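Long-range contacts in HMTCP-1 (Homo sapiens, PDB 1A1X), which binds the PH domains of the kinases AKT1 and AKT2 and enhances their phosphorylation and activation: residues E5-P10 and H91-G96; D12-H17 and L68-Y73; W30-E35 and A43-I48; R84-Q89 and L102-D107. All coordinates share one frame; numbering follows the deposited sequence.

Contact 1 (E5-P10 and H91-G96); sequences EDVGAP and HLMVRG
V7 lays its CG1 methyl over the H91 imidazole where the irregular N-terminal segment 5-10 crosses strand 85-94 of the closed antiparallel beta-barrel. This is a CH-pi contact, 3.7 Å from CG1 to the ring centroid and 9° off the ring normal. The other methyl, CG2, leans to M93 and meets its CE at 3.3 Å, tighter than a usual carbon contact. A branched valine suits this place because its two methyls serve two neighbours at once. H91 is set for the overlap by its first torsion (179°), which puts CG opposite the backbone N and sends the ring out beneath the loop, where NE2 hydrogen-bonds Q98 of strand 97-104. P10 comes to the same imidazole at about a right angle, its CB 3.9 Å from H91 CE1. G8 takes backbone angles at which a CB would press against the preceding carbonyl, so glycine is the fitting residue. The E5 carboxylate faces the subunit interface, and its OE2 makes salt bridges with K103 and R42 of the second subunit. Its other oxygen, OE1, turns back to its own barrel and accepts the M93 N-H at 3.3 Å, met from above the carboxylate plane.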
loop_
_atom_site.group_PDB
_atom_site.type_symbol
_atom_site.label_atom_id
_atom_site.label_comp_id
_atom_site.label_asym_id
_atom_site.label_seq_id
_atom_site.Cartn_x
_atom_site.Cartn_y
_atom_site.Cartn_z
ATOM N N GLU A 5 8.889 8.313 1.440
ATOM C CA GLU A 5 8.625 8.251 2.881
ATOM C C GLU A 5 9.873 8.542 3.699
ATOM O O GLU A 5 10.991 8.510 3.186
ATOM C CB GLU A 5 8.143 6.852 3.290
ATOM C CG GLU A 5 6.768 6.438 2.799
ATOM C CD GLU A 5 5.633 7.159 3.499
ATOM O OE1 GLU A 5 5.553 7.093 4.739
ATOM O OE2 GLU A 5 4.803 7.771 2.802
ATOM N N ASP A 6 9.649 8.782 4.988
ATOM C CA ASP A 6 10.699 9.037 5.975
ATOM C C ASP A 6 10.445 8.042 7.118
ATOM O O ASP A 6 10.620 8.365 8.292
ATOM C CB ASP A 6 10.611 10.479 6.513
ATOM C CG ASP A 6 11.152 11.518 5.535
ATOM O OD1 ASP A 6 12.394 11.655 5.436
ATOM O OD2 ASP A 6 10.336 12.219 4.888
ATOM N N VAL A 7 10.012 6.833 6.757
ATOM C CA VAL A 7 9.694 5.771 7.720
ATOM C C VAL A 7 10.933 5.031 8.222
ATOM O O VAL A 7 10.911 4.422 9.292
ATOM C CB VAL A 7 8.678 4.753 7.117
ATOM C CG1 VAL A 7 9.320 3.962 5.995
ATOM C CG2 VAL A 7 8.129 3.832 8.187
ATOM N N GLY A 8 12.009 5.082 7.443
ATOM C CA GLY A 8 13.238 4.423 7.842
ATOM C C GLY A 8 13.305 2.959 7.463
ATOM O O GLY A 8 12.525 2.486 6.628
ATOM N N ALA A 9 14.219 2.238 8.109
ATOM C CA ALA A 9 14.427 0.819 7.832
ATOM C C ALA A 9 13.425 -0.129 8.486
ATOM O O ALA A 9 12.930 0.124 9.591
ATOM C CB ALA A 9 15.847 0.414 8.216
ATOM N N PRO A 10 13.077 -1.216 7.778
ATOM C CA PRO A 10 12.133 -2.211 8.294
ATOM C C PRO A 10 12.843 -3.065 9.336
ATOM O O PRO A 10 14.073 -3.054 9.412
ATOM C CB PRO A 10 11.782 -3.021 7.041
ATOM C CG PRO A 10 13.013 -2.942 6.231
ATOM C CD PRO A 10 13.398 -1.492 6.366
ATOM N N HIS A 91 6.136 0.052 2.715
ATOM C CA HIS A 91 6.547 0.300 4.087
ATOM C C HIS A 91 6.320 1.785 4.297
ATOM O O HIS A 91 7.112 2.618 3.865
ATOM C CB HIS A 91 8.030 -0.041 4.260
ATOM C CG HIS A 91 8.559 0.203 5.642
ATOM N ND1 HIS A 91 9.903 0.347 5.904
ATOM C CD2 HIS A 91 7.930 0.296 6.837
ATOM C CE1 HIS A 91 10.080 0.516 7.203
ATOM N NE2 HIS A 91 8.899 0.488 7.791
ATOM N N LEU A 92 5.218 2.107 4.958
ATOM C CA LEU A 92 4.869 3.491 5.186
ATOM C C LEU A 92 4.189 3.754 6.510
ATOM O O LEU A 92 3.931 2.839 7.296
ATOM C CB LEU A 92 4.008 4.018 4.024
ATOM C CG LEU A 92 3.144 3.038 3.224
ATOM C CD1 LEU A 92 1.888 2.726 3.966
ATOM C CD2 LEU A 92 2.811 3.615 1.875
ATOM N N MET A 93 3.996 5.039 6.778
ATOM C CA MET A 93 3.345 5.520 7.979
ATOM C C MET A 93 1.900 5.778 7.570
ATOM O O MET A 93 1.645 6.546 6.633
ATOM C CB MET A 93 3.998 6.832 8.407
ATOM C CG MET A 93 3.831 7.173 9.876
ATOM S SD MET A 93 4.719 6.000 10.929
ATOM C CE MET A 93 6.233 5.818 10.045
ATOM N N VAL A 94 0.966 5.081 8.208
ATOM C CA VAL A 94 -0.451 5.253 7.905
ATOM C C VAL A 94 -1.184 5.646 9.177
ATOM O O VAL A 94 -1.231 4.883 10.136
ATOM C CB VAL A 94 -1.081 3.974 7.347
ATOM C CG1 VAL A 94 -2.552 4.197 7.073
ATOM C CG2 VAL A 94 -0.393 3.565 6.084
ATOM N N ARG A 95 -1.752 6.845 9.177
ATOM C CA ARG A 95 -2.467 7.363 10.335
ATOM C C ARG A 95 -1.582 7.344 11.586
ATOM O O ARG A 95 -2.058 7.121 12.699
ATOM C CB ARG A 95 -3.779 6.596 10.553
ATOM C CG ARG A 95 -4.939 7.060 9.656
ATOM C CD ARG A 95 -4.653 6.882 8.164
ATOM N NE ARG A 95 -5.721 7.416 7.313
ATOM C CZ ARG A 95 -6.305 6.743 6.320
ATOM N NH1 ARG A 95 -5.933 5.498 6.036
ATOM N NH2 ARG A 95 -7.273 7.315 5.611
ATOM N N GLY A 96 -0.285 7.567 11.382
ATOM C CA GLY A 96 0.665 7.601 12.484
ATOM C C GLY A 96 1.275 6.279 12.907
ATOM O O GLY A 96 2.125 6.253 13.802
#

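Contact 2 (D12-H17 and L68-Y73); sequences DHLWVH and LMWQLY
M69 and W15 lie side by side at a non-hydrogen-bonded pair of antiparallel strands 13-16 and 69-73, which close the beta-barrel. The tight part is the backbone ladder: L14 and W70 exchange two hydrogen bonds, while the end bonds run from L72 N to D12 O (2.7 Å) and from V16 N to L68 O. On the buried face, L14 CD1 approaches W70 CE3 obliquely at 4.1 Å, and the W70 indole continues inward to Y22 and, edge-to-face, to W86. The opposite face, with H13, W15, M69 and Q71, is more solvent-exposed, yet one pair there is close: M69 CB rests 3.4 Å from W15 CE3, and its bent chain brings SD to 4.3 Å from the centroid of the six-membered ring, an oblique Met-aromatic contact. An alanine at M69 would keep CB beside the indole but would probably deprive the far end of the W15 ring of its sulfur neighbour and let it turn more easily. H13 ND1 donates to D12 OD2 at 2.8 Å, a bond that probably favours a positive imidazole. Main-chain bonds thus carry the closure, with apolar L14 and W70 adding packing on the inner face.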
loop_
_atom_site.group_PDB
_atom_site.type_symbol
_atom_site.label_atom_id
_atom_site.label_comp_id
_atom_site.label_asym_id
_atom_site.label_seq_id
_atom_site.Cartn_x
_atom_site.Cartn_y
_atom_site.Cartn_z
ATOM N N ASP A 12 14.745 -5.967 11.192
ATOM C CA ASP A 12 15.657 -7.023 10.776
ATOM C C ASP A 12 14.979 -8.390 10.928
ATOM O O ASP A 12 15.227 -9.319 10.156
ATOM C CB ASP A 12 16.927 -6.944 11.622
ATOM C CG ASP A 12 17.800 -8.151 11.462
ATOM O OD1 ASP A 12 18.310 -8.378 10.340
ATOM O OD2 ASP A 12 17.960 -8.882 12.464
ATOM N N HIS A 13 14.142 -8.511 11.950
ATOM C CA HIS A 13 13.404 -9.744 12.178
ATOM C C HIS A 13 12.144 -9.579 13.019
ATOM O O HIS A 13 11.979 -8.596 13.763
ATOM C CB HIS A 13 14.307 -10.846 12.744
ATOM C CG HIS A 13 14.905 -10.531 14.078
ATOM N ND1 HIS A 13 16.250 -10.276 14.245
ATOM C CD2 HIS A 13 14.357 -10.499 15.317
ATOM C CE1 HIS A 13 16.505 -10.108 15.531
ATOM N NE2 HIS A 13 15.374 -10.239 16.204
ATOM N N LEU A 14 11.228 -10.526 12.839
ATOM C CA LEU A 14 9.968 -10.547 13.562
ATOM C C LEU A 14 9.737 -11.967 14.061
ATOM O O LEU A 14 9.701 -12.913 13.272
ATOM C CB LEU A 14 8.831 -10.115 12.639
ATOM C CG LEU A 14 8.892 -8.642 12.226
ATOM C CD1 LEU A 14 8.101 -8.386 10.955
ATOM C CD2 LEU A 14 8.385 -7.798 13.368
ATOM N N TRP A 15 9.658 -12.115 15.380
ATOM C CA TRP A 15 9.441 -13.416 15.994
ATOM C C TRP A 15 8.038 -13.432 16.577
ATOM O O TRP A 15 7.671 -12.538 17.330
ATOM C CB TRP A 15 10.446 -13.673 17.127
ATOM C CG TRP A 15 11.888 -13.880 16.730
ATOM C CD1 TRP A 15 12.916 -13.000 16.903
ATOM C CD2 TRP A 15 12.476 -15.076 16.201
ATOM N NE1 TRP A 15 14.107 -13.575 16.529
ATOM C CE2 TRP A 15 13.864 -14.849 16.094
ATOM C CE3 TRP A 15 11.964 -16.322 15.812
ATOM C CZ2 TRP A 15 14.752 -15.823 15.615
ATOM C CZ3 TRP A 15 12.851 -17.298 15.334
ATOM C CH2 TRP A 15 14.225 -17.039 15.243
ATOM N N VAL A 16 7.271 -14.465 16.244
ATOM C CA VAL A 16 5.909 -14.619 16.736
ATOM C C VAL A 16 5.884 -14.820 18.257
ATOM O O VAL A 16 6.829 -15.371 18.847
ATOM C CB VAL A 16 5.214 -15.827 16.034
ATOM C CG1 VAL A 16 5.806 -17.142 16.509
ATOM C CG2 VAL A 16 3.726 -15.795 16.251
ATOM N N HIS A 17 4.849 -14.291 18.896
ATOM C CA HIS A 17 4.681 -14.459 20.338
ATOM C C HIS A 17 3.391 -15.235 20.532
ATOM O O HIS A 17 3.351 -16.290 21.175
ATOM C CB HIS A 17 4.580 -13.119 21.052
ATOM C CG HIS A 17 4.557 -13.252 22.536
ATOM N ND1 HIS A 17 5.692 -13.505 23.271
ATOM C CD2 HIS A 17 3.530 -13.256 23.414
ATOM C CE1 HIS A 17 5.366 -13.665 24.540
ATOM N NE2 HIS A 17 4.058 -13.520 24.653
ATOM N N LEU A 68 6.377 -18.479 11.837
ATOM C CA LEU A 68 6.913 -18.351 13.188
ATOM C C LEU A 68 7.890 -17.179 13.221
ATOM O O LEU A 68 8.062 -16.535 14.255
ATOM C CB LEU A 68 7.664 -19.621 13.601
ATOM C CG LEU A 68 6.923 -20.948 13.732
ATOM C CD1 LEU A 68 7.918 -22.023 14.129
ATOM C CD2 LEU A 68 5.822 -20.850 14.766
ATOM N N MET A 69 8.526 -16.907 12.088
ATOM C CA MET A 69 9.486 -15.818 12.021
ATOM C C MET A 69 9.754 -15.316 10.613
ATOM O O MET A 69 9.640 -16.059 9.639
ATOM C CB MET A 69 10.815 -16.259 12.623
ATOM C CG MET A 69 11.467 -17.391 11.856
ATOM S SD MET A 69 13.213 -17.105 11.557
ATOM C CE MET A 69 13.152 -16.341 9.964
ATOM N N TRP A 70 10.145 -14.048 10.538
ATOM C CA TRP A 70 10.498 -13.386 9.289
ATOM C C TRP A 70 11.872 -12.792 9.546
ATOM O O TRP A 70 12.100 -12.217 10.605
ATOM C CB TRP A 70 9.526 -12.246 8.975
ATOM C CG TRP A 70 8.317 -12.630 8.194
ATOM C CD1 TRP A 70 8.287 -13.165 6.943
ATOM C CD2 TRP A 70 6.954 -12.383 8.559
ATOM N NE1 TRP A 70 6.988 -13.251 6.499
ATOM C CE2 TRP A 70 6.151 -12.776 7.470
ATOM C CE3 TRP A 70 6.334 -11.856 9.703
ATOM C CZ2 TRP A 70 4.753 -12.659 7.485
ATOM C CZ3 TRP A 70 4.946 -11.741 9.722
ATOM C CH2 TRP A 70 4.170 -12.142 8.613
ATOM N N GLN A 71 12.773 -12.928 8.583
ATOM C CA GLN A 71 14.125 -12.400 8.693
ATOM C C GLN A 71 14.375 -11.551 7.453
ATOM O O GLN A 71 14.166 -12.017 6.335
ATOM C CB GLN A 71 15.110 -13.565 8.743
ATOM C CG GLN A 71 16.564 -13.186 8.917
ATOM C CD GLN A 71 17.464 -14.415 8.978
ATOM O OE1 GLN A 71 17.984 -14.876 7.959
ATOM N NE2 GLN A 71 17.631 -14.966 10.176
ATOM N N LEU A 72 14.799 -10.302 7.645
ATOM C CA LEU A 72 15.068 -9.414 6.515
ATOM C C LEU A 72 16.069 -10.055 5.546
ATOM O O LEU A 72 17.144 -10.521 5.936
ATOM C CB LEU A 72 15.542 -8.046 7.010
ATOM C CG LEU A 72 15.545 -6.864 6.038
ATOM C CD1 LEU A 72 14.196 -6.722 5.330
ATOM C CD2 LEU A 72 15.885 -5.587 6.814
ATOM N N TYR A 73 15.678 -10.084 4.277
ATOM C CA TYR A 73 16.454 -10.693 3.207
ATOM C C TYR A 73 16.741 -9.628 2.132
ATOM O O TYR A 73 15.971 -8.681 1.990
ATOM C CB TYR A 73 15.607 -11.834 2.636
ATOM C CG TYR A 73 16.360 -12.848 1.832
ATOM C CD1 TYR A 73 17.234 -13.742 2.444
ATOM C CD2 TYR A 73 16.222 -12.897 0.450
ATOM C CE1 TYR A 73 17.959 -14.657 1.693
ATOM C CE2 TYR A 73 16.937 -13.803 -0.308
ATOM C CZ TYR A 73 17.805 -14.679 0.315
ATOM O OH TYR A 73 18.525 -15.562 -0.458
#

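Contact 3 (W30-E35 and A43-I48); sequences WVAVVE and ARVQQI
The W30 indole has Q47 across one face: Q47 CB stands 3.5 Å from the centroid of the six-membered ring, 4° off its normal, in a CH-pi contact, and CG sits nearer the rim, 3.4 Å from W30 CE2. The backbone carbonyl of V45 lies at the ring's edge. Q47 thus offers its aliphatic part to the ring, while its amide NE2 bonds to the T29 carbonyl; W30 NE1 is held by D24. The R44 guanidinium has V33 CG2 over one face and the E35 carboxylate at its edge. R44 grips side-on, NE and NH2 both donating to E35 OE2, at 2.8 and 3.0 Å, from one side of the carboxylate plane, the two planes being 46° apart. The bend of the arginine at chi3 (57°) turns NE toward the acid. These groups sit on the beta hairpin of strands 29-36 and 41-46 in the barrel wall, where V31 pairs with Q46 and V33 with R44 through four backbone bonds. Small A32 lies against V45, its CB 4.0 Å from V45 CG1. Thus A32, A43 and V45 face inward, while the outer face mixes valines with the R44-E35 salt bridge, which probably offsets the two charges.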
loop_
_atom_site.group_PDB
_atom_site.type_symbol
_atom_site.label_atom_id
_atom_site.label_comp_id
_atom_site.label_asym_id
_atom_site.label_seq_id
_atom_site.Cartn_x
_atom_site.Cartn_y
_atom_site.Cartn_z
ATOM N N TRP A 30 4.285 -6.030 16.875
ATOM C CA TRP A 30 3.706 -5.782 15.564
ATOM C C TRP A 30 2.507 -6.700 15.449
ATOM O O TRP A 30 2.580 -7.855 15.860
ATOM C CB TRP A 30 4.703 -6.144 14.477
ATOM C CG TRP A 30 5.842 -5.205 14.353
ATOM C CD1 TRP A 30 6.922 -5.110 15.184
ATOM C CD2 TRP A 30 6.045 -4.241 13.315
ATOM N NE1 TRP A 30 7.787 -4.149 14.724
ATOM C CE2 TRP A 30 7.275 -3.599 13.577
ATOM C CE3 TRP A 30 5.309 -3.858 12.185
ATOM C CZ2 TRP A 30 7.790 -2.595 12.748
ATOM C CZ3 TRP A 30 5.825 -2.859 11.357
ATOM C CH2 TRP A 30 7.053 -2.241 11.646
ATOM N N VAL A 31 1.388 -6.179 14.955
ATOM C CA VAL A 31 0.178 -6.982 14.785
ATOM C C VAL A 31 0.050 -7.318 13.301
ATOM O O VAL A 31 0.078 -6.421 12.446
ATOM C CB VAL A 31 -1.090 -6.216 15.257
ATOM C CG1 VAL A 31 -2.341 -7.025 14.955
ATOM C CG2 VAL A 31 -1.010 -5.924 16.757
ATOM N N ALA A 32 -0.063 -8.607 12.996
ATOM C CA ALA A 32 -0.181 -9.046 11.611
ATOM C C ALA A 32 -1.558 -9.601 11.274
ATOM O O ALA A 32 -2.106 -10.418 12.011
ATOM C CB ALA A 32 0.899 -10.074 11.287
ATOM N N VAL A 33 -2.120 -9.126 10.165
ATOM C CA VAL A 33 -3.414 -9.593 9.708
ATOM C C VAL A 33 -3.275 -10.149 8.295
ATOM O O VAL A 33 -2.439 -9.695 7.515
ATOM C CB VAL A 33 -4.507 -8.478 9.722
ATOM C CG1 VAL A 33 -4.735 -7.970 11.132
ATOM C CG2 VAL A 33 -4.148 -7.337 8.783
ATOM N N VAL A 34 -4.083 -11.158 7.987
ATOM C CA VAL A 34 -4.062 -11.769 6.671
ATOM C C VAL A 34 -5.086 -11.109 5.757
ATOM O O VAL A 34 -6.206 -10.836 6.168
ATOM C CB VAL A 34 -4.363 -13.302 6.739
ATOM C CG1 VAL A 34 -4.417 -13.898 5.322
ATOM C CG2 VAL A 34 -3.303 -14.023 7.567
ATOM N N GLU A 35 -4.659 -10.794 4.541
ATOM C CA GLU A 35 -5.536 -10.220 3.521
ATOM C C GLU A 35 -5.305 -11.078 2.284
ATOM O O GLU A 35 -4.420 -10.826 1.472
ATOM C CB GLU A 35 -5.191 -8.764 3.282
ATOM C CG GLU A 35 -5.263 -7.984 4.567
ATOM C CD GLU A 35 -5.188 -6.495 4.365
ATOM O OE1 GLU A 35 -4.412 -6.061 3.484
ATOM O OE2 GLU A 35 -5.903 -5.767 5.097
ATOM N N ALA A 43 0.106 -10.086 3.929
ATOM C CA ALA A 43 0.026 -9.883 5.367
ATOM C C ALA A 43 0.279 -8.400 5.581
ATOM O O ALA A 43 1.209 -7.847 5.018
ATOM C CB ALA A 43 1.078 -10.706 6.090
ATOM N N ARG A 44 -0.607 -7.742 6.313
ATOM C CA ARG A 44 -0.448 -6.327 6.606
ATOM C C ARG A 44 0.003 -6.313 8.060
ATOM O O ARG A 44 -0.677 -6.840 8.933
ATOM C CB ARG A 44 -1.771 -5.588 6.414
ATOM C CG ARG A 44 -1.652 -4.076 6.492
ATOM C CD ARG A 44 -2.741 -3.416 5.663
ATOM N NE ARG A 44 -4.066 -3.841 6.083
ATOM C CZ ARG A 44 -4.753 -3.294 7.081
ATOM N NH1 ARG A 44 -4.244 -2.288 7.778
ATOM N NH2 ARG A 44 -5.961 -3.752 7.370
ATOM N N VAL A 45 1.193 -5.782 8.300
ATOM C CA VAL A 45 1.764 -5.778 9.641
ATOM C C VAL A 45 1.993 -4.354 10.124
ATOM O O VAL A 45 2.684 -3.569 9.469
ATOM C CB VAL A 45 3.116 -6.566 9.667
ATOM C CG1 VAL A 45 3.443 -7.000 11.071
ATOM C CG2 VAL A 45 3.067 -7.781 8.724
ATOM N N GLN A 46 1.402 -4.034 11.272
ATOM C CA GLN A 46 1.516 -2.708 11.860
ATOM C C GLN A 46 2.151 -2.720 13.246
ATOM O O GLN A 46 1.837 -3.570 14.087
ATOM C CB GLN A 46 0.138 -2.040 11.936
ATOM C CG GLN A 46 -0.475 -1.735 10.584
ATOM C CD GLN A 46 -1.781 -0.989 10.708
ATOM O OE1 GLN A 46 -2.311 -0.841 11.801
ATOM N NE2 GLN A 46 -2.309 -0.511 9.582
ATOM N N GLN A 47 3.026 -1.744 13.479
ATOM C CA GLN A 47 3.719 -1.608 14.752
ATOM C C GLN A 47 2.804 -0.895 15.738
ATOM O O GLN A 47 2.711 0.333 15.759
ATOM C CB GLN A 47 5.035 -0.839 14.565
ATOM C CG GLN A 47 6.110 -1.165 15.598
ATOM C CD GLN A 47 5.857 -0.504 16.932
ATOM O OE1 GLN A 47 6.213 0.660 17.123
ATOM N NE2 GLN A 47 5.239 -1.229 17.862
ATOM N N ILE A 48 2.088 -1.698 16.512
ATOM C CA ILE A 48 1.168 -1.206 17.519
ATOM C C ILE A 48 1.487 -1.910 18.831
ATOM O O ILE A 48 1.710 -3.127 18.859
ATOM C CB ILE A 48 -0.301 -1.498 17.115
ATOM C CG1 ILE A 48 -0.632 -0.778 15.797
ATOM C CG2 ILE A 48 -1.271 -1.074 18.236
ATOM C CD1 ILE A 48 -2.019 -1.095 15.235
#

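Contact 4 (R84-Q89 and L102-D107); sequences RLWQIQ and LKLLPD
The beta hairpin of strands 85-94 and 97-104, part of the closed antiparallel barrel, brings W86 and L104 together at a non-hydrogen-bonded pair. L104 CD1 lies over the W86 indole, 3.7 Å from the centroid of the five-membered ring. The leucine's CG is trans to its backbone N (chi1 177°), which carries this methyl across the ring, while CB covers the six-membered part. L102 CB approaches W86 CE3 at 3.9 Å, and beyond the pair W86 meets W70 edge-to-face and bonds D80 through NE1, so a broad ring with one polar N-H suits this buried spot. A serine in place of W86 would probably leave L104 CD1 without the surface it packs on and D80 without its indole donor. Further along, I88 CG1 touches L102 CD2 at 3.7 Å. On the other face Q89 lies against the aliphatic stem of K103, its NE2 3.5 Å from K103 CD; the lysine NZ goes on to G4 O and E5 of the second subunit, and Q89 OE1 accepts from R42. Q87 and K103 exchange two backbone bonds. Next to the L105 N to L85 O bond, a water bridges the segments, accepting from L85 N at 2.9 Å and donating to L105 O at 2.7 Å.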
loop_
_atom_site.group_PDB
_atom_site.type_symbol
_atom_site.label_atom_id
_atom_site.label_comp_id
_atom_site.label_asym_id
_atom_site.label_seq_id
_atom_site.Cartn_x
_atom_site.Cartn_y
_atom_site.Cartn_z
ATOM N N ARG A 84 10.438 -19.555 2.649
ATOM C CA ARG A 84 9.637 -18.843 1.664
ATOM C C ARG A 84 9.954 -17.358 1.728
ATOM O O ARG A 84 10.343 -16.851 2.777
ATOM C CB ARG A 84 8.160 -19.070 1.923
ATOM C CG ARG A 84 7.779 -20.516 1.881
ATOM C CD ARG A 84 6.351 -20.699 2.323
ATOM N NE ARG A 84 5.980 -22.111 2.391
ATOM C CZ ARG A 84 5.188 -22.626 3.325
ATOM N NH1 ARG A 84 4.683 -21.842 4.272
ATOM N NH2 ARG A 84 4.899 -23.922 3.311
ATOM N N LEU A 85 9.799 -16.675 0.596
ATOM C CA LEU A 85 10.069 -15.245 0.489
ATOM C C LEU A 85 8.798 -14.423 0.450
ATOM O O LEU A 85 7.811 -14.809 -0.172
ATOM C CB LEU A 85 10.907 -14.943 -0.754
ATOM C CG LEU A 85 12.428 -14.878 -0.609
ATOM C CD1 LEU A 85 12.938 -16.026 0.225
ATOM C CD2 LEU A 85 13.067 -14.889 -1.983
ATOM N N TRP A 86 8.832 -13.296 1.151
ATOM C CA TRP A 86 7.707 -12.376 1.225
ATOM C C TRP A 86 8.199 -11.028 0.728
ATOM O O TRP A 86 9.128 -10.463 1.291
ATOM C CB TRP A 86 7.214 -12.233 2.664
ATOM C CG TRP A 86 6.653 -13.489 3.244
ATOM C CD1 TRP A 86 7.348 -14.623 3.568
ATOM C CD2 TRP A 86 5.287 -13.739 3.601
ATOM N NE1 TRP A 86 6.500 -15.558 4.103
ATOM C CE2 TRP A 86 5.229 -15.046 4.137
ATOM C CE3 TRP A 86 4.106 -12.986 3.524
ATOM C CZ2 TRP A 86 4.036 -15.623 4.595
ATOM C CZ3 TRP A 86 2.920 -13.554 3.983
ATOM C CH2 TRP A 86 2.894 -14.860 4.510
ATOM N N GLN A 87 7.590 -10.531 -0.339
ATOM C CA GLN A 87 7.975 -9.253 -0.922
ATOM C C GLN A 87 7.418 -8.085 -0.121
ATOM O O GLN A 87 6.248 -8.093 0.240
ATOM C CB GLN A 87 7.434 -9.166 -2.358
ATOM C CG GLN A 87 7.809 -7.891 -3.101
ATOM C CD GLN A 87 9.301 -7.803 -3.384
ATOM O OE1 GLN A 87 9.872 -8.684 -4.032
ATOM N NE2 GLN A 87 9.940 -6.738 -2.901
ATOM N N ILE A 88 8.251 -7.097 0.192
ATOM C CA ILE A 88 7.748 -5.922 0.899
ATOM C C ILE A 88 7.163 -5.048 -0.211
ATOM O O ILE A 88 7.904 -4.514 -1.031
ATOM C CB ILE A 88 8.869 -5.139 1.625
ATOM C CG1 ILE A 88 9.458 -5.965 2.772
ATOM C CG2 ILE A 88 8.319 -3.824 2.184
ATOM C CD1 ILE A 88 10.714 -5.341 3.392
ATOM N N GLN A 89 5.837 -4.981 -0.294
ATOM C CA GLN A 89 5.185 -4.173 -1.328
ATOM C C GLN A 89 5.150 -2.702 -0.948
ATOM O O GLN A 89 5.173 -1.823 -1.813
ATOM C CB GLN A 89 3.805 -4.718 -1.653
ATOM C CG GLN A 89 3.875 -6.154 -2.116
ATOM C CD GLN A 89 2.636 -6.563 -2.856
ATOM O OE1 GLN A 89 1.611 -6.848 -2.254
ATOM N NE2 GLN A 89 2.719 -6.584 -4.177
ATOM N N LEU A 102 3.279 -7.114 3.168
ATOM C CA LEU A 102 4.030 -8.267 2.670
ATOM C C LEU A 102 3.228 -9.173 1.751
ATOM O O LEU A 102 2.060 -9.450 2.002
ATOM C CB LEU A 102 4.528 -9.107 3.851
ATOM C CG LEU A 102 5.350 -8.395 4.919
ATOM C CD1 LEU A 102 5.734 -9.370 6.036
ATOM C CD2 LEU A 102 6.582 -7.794 4.273
ATOM N N LYS A 103 3.888 -9.691 0.725
ATOM C CA LYS A 103 3.236 -10.579 -0.216
ATOM C C LYS A 103 4.021 -11.876 -0.326
ATOM O O LYS A 103 5.201 -11.862 -0.677
ATOM C CB LYS A 103 3.138 -9.913 -1.594
ATOM C CG LYS A 103 2.368 -10.736 -2.630
ATOM C CD LYS A 103 2.313 -10.033 -3.965
ATOM C CE LYS A 103 1.548 -10.862 -4.960
ATOM N NZ LYS A 103 1.359 -10.152 -6.246
ATOM N N LEU A 104 3.365 -12.991 -0.022
ATOM C CA LEU A 104 4.014 -14.299 -0.103
ATOM C C LEU A 104 4.213 -14.679 -1.562
ATOM O O LEU A 104 3.251 -14.788 -2.317
ATOM C CB LEU A 104 3.181 -15.365 0.609
ATOM C CG LEU A 104 3.739 -16.780 0.510
ATOM C CD1 LEU A 104 5.156 -16.837 1.068
ATOM C CD2 LEU A 104 2.825 -17.730 1.242
ATOM N N LEU A 105 5.470 -14.839 -1.951
ATOM C CA LEU A 105 5.831 -15.190 -3.314
ATOM C C LEU A 105 5.919 -16.705 -3.491
ATOM O O LEU A 105 6.134 -17.439 -2.522
ATOM C CB LEU A 105 7.176 -14.551 -3.659
ATOM C CG LEU A 105 7.245 -13.023 -3.587
ATOM C CD1 LEU A 105 8.680 -12.567 -3.830
ATOM C CD2 LEU A 105 6.317 -12.410 -4.607
ATOM N N PRO A 106 5.733 -17.196 -4.731
ATOM C CA PRO A 106 5.804 -18.639 -4.993
ATOM C C PRO A 106 7.228 -19.108 -4.765
ATOM O O PRO A 106 8.171 -18.363 -5.038
ATOM C CB PRO A 106 5.396 -18.745 -6.463
ATOM C CG PRO A 106 5.807 -17.423 -7.037
ATOM C CD PRO A 106 5.414 -16.448 -5.959
ATOM N N ASP A 107 7.399 -20.308 -4.221
ATOM C CA ASP A 107 8.752 -20.800 -3.967
ATOM C C ASP A 107 9.492 -21.044 -5.269
ATOM O O ASP A 107 8.971 -21.703 -6.165
ATOM C CB ASP A 107 8.739 -22.084 -3.135
ATOM C CG ASP A 107 10.142 -22.511 -2.700
ATOM O OD1 ASP A 107 10.884 -23.096 -3.529
ATOM O OD2 ASP A 107 10.503 -22.251 -1.526
HETATM O O HOH W 1 8.610 -18.138 -1.560
#

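From the N terminus, segment 5-10 opens contact 1, the widest loop, which closes only at strand 85-94 and encloses contacts 2 and 3 whole. Contact 2 follows, joining the first strand to strand 69-73 and so completing the barrel's circuit; contact 3, a local hairpin, falls within its span. Contact 4 opens after contact 2 has closed and crosses contact 1, because 84-89 comes before 91-96 and 102-107 after it; both use strand 85-94. Inside the barrel, W70 of contact 2 touches W86 and L102 of contact 4 and A43 of contact 3, while strands 41-46 and 97-104 link contacts 3 and 4 directly. Contacts 1 and 4 both also reach the second subunit.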